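Local structure of ABC transporter (4G68) at residues Glu298-Pro303 with Met378-Ala383. The protein probably binds xylan-derived oligosaccharides outside the cell as the solute-binding component of an ABC transporter in a thermophilic bacterium. Sequence-based numbering, arbitrary orientation.
Sequences EAVRFP and MNNIVA
Asn380 and Arg301 carry a strand-to-helix contact in which the edge and exit of strand 297-300 meet the last turn of helix 372-382, in a periplasmic-binding-protein type fold. The short axes run at 28° to each other, 7.4 Å apart at their closest. A single direct hydrogen bond joins the two segments: Asn380 ND2 donates to Ala299 O over 2.7 Å, approaching the carbonyl nearly end-on, with an N-H...O angle of 150° and the acceptor tilted out of the amide plane. Two residues further along, Arg301 reaches across the helix terminus. With CG beside the backbone N (chi1 -77°) and the chain extended to NE, its guanidinium is laid beneath the carbonyl of Asn380, whose O sits over the centre of one face, 2.9 Å above the plane. The oxygen rests there without forming a hydrogen bond, since the N-H bonds lie in the guanidinium plane below it and the angle is poor. At the edge, Arg301 NE donates to a water 2.8 Å away, which in turn donates to Ile381 O at 3.0 Å. Carbonyl oxygens of Asn380, Ile381 (through the water) and Ala383 thus lie around the cation, whose charge would be expected to suit the C-terminal end of the helix dipole. Replacing Arg301 by an alanine would probably leave Asn380 O without its covering cation and the bridging water without its arginine donor. Beside this polar edge, Ile381 slides past the arginine stem, and its CD1 meets Ala299 CB at 4.1 Å. Ala299 also packs on Leu373, Gln376 and Ile377 of the same helix and on Val156, while Glu298 and Val300 bond through their backbones to Ile159 and Leu157; the helix lies along a strand that pairs antiparallel with strand 144-160.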
loop_
_atom_site.group_PDB
_atom_site.type_symbol
_atom_site.label_atom_id
_atom_site.label_comp_id
_atom_site.label_asym_id
_atom_site.label_seq_id
_atom_site.Cartn_x
_atom_site.Cartn_y
_atom_site.Cartn_z
ATOM N N GLU C 298 9.504 14.148 -7.108
ATOM C CA GLU C 298 8.403 14.132 -8.073
ATOM C C GLU C 298 7.802 12.717 -8.107
ATOM O O GLU C 298 8.552 11.711 -8.132
ATOM C CB GLU C 298 8.930 14.450 -9.466
ATOM C CG GLU C 298 7.852 14.793 -10.458
ATOM C CD GLU C 298 8.345 14.784 -11.901
ATOM O OE1 GLU C 298 9.560 14.561 -12.123
ATOM O OE2 GLU C 298 7.500 14.974 -12.799
ATOM N N ALA C 299 6.467 12.655 -8.086
ATOM C CA ALA C 299 5.700 11.435 -8.258
ATOM C C ALA C 299 5.200 11.309 -9.718
ATOM O O ALA C 299 4.532 12.209 -10.257
ATOM C CB ALA C 299 4.487 11.425 -7.301
ATOM N N VAL C 300 5.509 10.167 -10.326
ATOM C CA VAL C 300 5.034 9.757 -11.662
ATOM C C VAL C 300 4.421 8.322 -11.692
ATOM O O VAL C 300 4.651 7.508 -10.803
ATOM C CB VAL C 300 6.145 9.944 -12.758
ATOM C CG1 VAL C 300 6.714 11.372 -12.740
ATOM C CG2 VAL C 300 7.269 8.912 -12.607
ATOM N N ARG C 301 3.608 8.058 -12.700
ATOM C CA ARG C 301 3.126 6.719 -12.995
ATOM C C ARG C 301 4.271 5.794 -13.269
ATOM O O ARG C 301 5.357 6.245 -13.673
ATOM C CB ARG C 301 2.285 6.746 -14.258
ATOM C CG ARG C 301 0.909 7.314 -13.996
ATOM C CD ARG C 301 0.061 7.216 -15.236
ATOM N NE ARG C 301 -1.141 7.940 -14.920
ATOM C CZ ARG C 301 -1.460 9.093 -15.468
ATOM N NH1 ARG C 301 -0.653 9.617 -16.396
ATOM N NH2 ARG C 301 -2.583 9.695 -15.103
ATOM N N PHE C 302 4.052 4.504 -13.081
ATOM C CA PHE C 302 5.074 3.536 -13.550
ATOM C C PHE C 302 5.079 3.650 -15.070
ATOM O O PHE C 302 4.035 3.981 -15.651
ATOM C CB PHE C 302 4.798 2.113 -13.065
ATOM C CG PHE C 302 5.991 1.193 -13.205
ATOM C CD1 PHE C 302 7.014 1.141 -12.210
ATOM C CD2 PHE C 302 6.149 0.438 -14.383
ATOM C CE1 PHE C 302 8.114 0.309 -12.362
ATOM C CE2 PHE C 302 7.254 -0.384 -14.544
ATOM C CZ PHE C 302 8.218 -0.464 -13.541
ATOM N N PRO C 303 6.261 3.462 -15.702
ATOM C CA PRO C 303 6.390 3.589 -17.135
ATOM C C PRO C 303 5.566 2.560 -17.933
ATOM O O PRO C 303 5.187 1.471 -17.422
ATOM C CB PRO C 303 7.886 3.318 -17.377
ATOM C CG PRO C 303 8.589 3.759 -16.156
ATOM C CD PRO C 303 7.599 3.549 -15.041
ATOM N N MET C 378 -2.232 12.368 -6.504
ATOM C CA MET C 378 -3.585 12.500 -7.054
ATOM C C MET C 378 -3.614 12.781 -8.578
ATOM O O MET C 378 -4.235 12.026 -9.353
ATOM C CB MET C 378 -4.344 13.577 -6.299
ATOM C CG MET C 378 -4.985 13.062 -5.032
ATOM S SD MET C 378 -6.025 14.317 -4.217
ATOM C CE MET C 378 -7.323 14.500 -5.302
ATOM N N ASN C 379 -2.904 13.831 -8.991
ATOM C CA ASN C 379 -2.832 14.294 -10.396
ATOM C C ASN C 379 -2.079 13.435 -11.431
ATOM O O ASN C 379 -2.590 13.160 -12.524
ATOM C CB ASN C 379 -2.217 15.694 -10.393
ATOM C CG ASN C 379 -3.140 16.710 -9.778
ATOM O OD1 ASN C 379 -4.322 16.415 -9.502
ATOM N ND2 ASN C 379 -2.629 17.912 -9.578
ATOM N N ASN C 380 -0.843 13.090 -11.124
ATOM C CA ASN C 380 -0.056 12.227 -12.006
ATOM C C ASN C 380 -0.441 10.760 -11.982
ATOM O O ASN C 380 -0.140 10.069 -12.954
ATOM C CB ASN C 380 1.425 12.359 -11.724
ATOM C CG ASN C 380 1.961 13.747 -12.090
ATOM O OD1 ASN C 380 1.193 14.658 -12.491
ATOM N ND2 ASN C 380 3.282 13.934 -11.908
ATOM N N ILE C 381 -1.083 10.267 -10.906
ATOM C CA ILE C 381 -1.387 8.829 -10.821
ATOM C C ILE C 381 -2.869 8.490 -10.746
ATOM O O ILE C 381 -3.409 7.711 -11.584
ATOM C CB ILE C 381 -0.639 8.091 -9.639
ATOM C CG1 ILE C 381 0.868 8.027 -9.876
ATOM C CG2 ILE C 381 -1.109 6.639 -9.547
ATOM C CD1 ILE C 381 1.641 9.172 -9.280
ATOM N N VAL C 382 -3.534 9.027 -9.733
ATOM C CA VAL C 382 -4.877 8.564 -9.520
ATOM C C VAL C 382 -5.908 9.122 -10.547
ATOM O O VAL C 382 -6.684 8.360 -11.109
ATOM C CB VAL C 382 -5.318 8.731 -8.052
ATOM C CG1 VAL C 382 -6.682 8.085 -7.869
ATOM C CG2 VAL C 382 -4.326 8.042 -7.110
ATOM N N ALA C 383 -5.870 10.434 -10.783
ATOM C CA ALA C 383 -6.836 11.130 -11.679
ATOM C C ALA C 383 -6.955 10.500 -13.084
ATOM O O ALA C 383 -5.948 10.198 -13.724
ATOM C CB ALA C 383 -6.459 12.611 -11.782
HETATM O O HOH W 1 -1.985 5.770 -13.310
#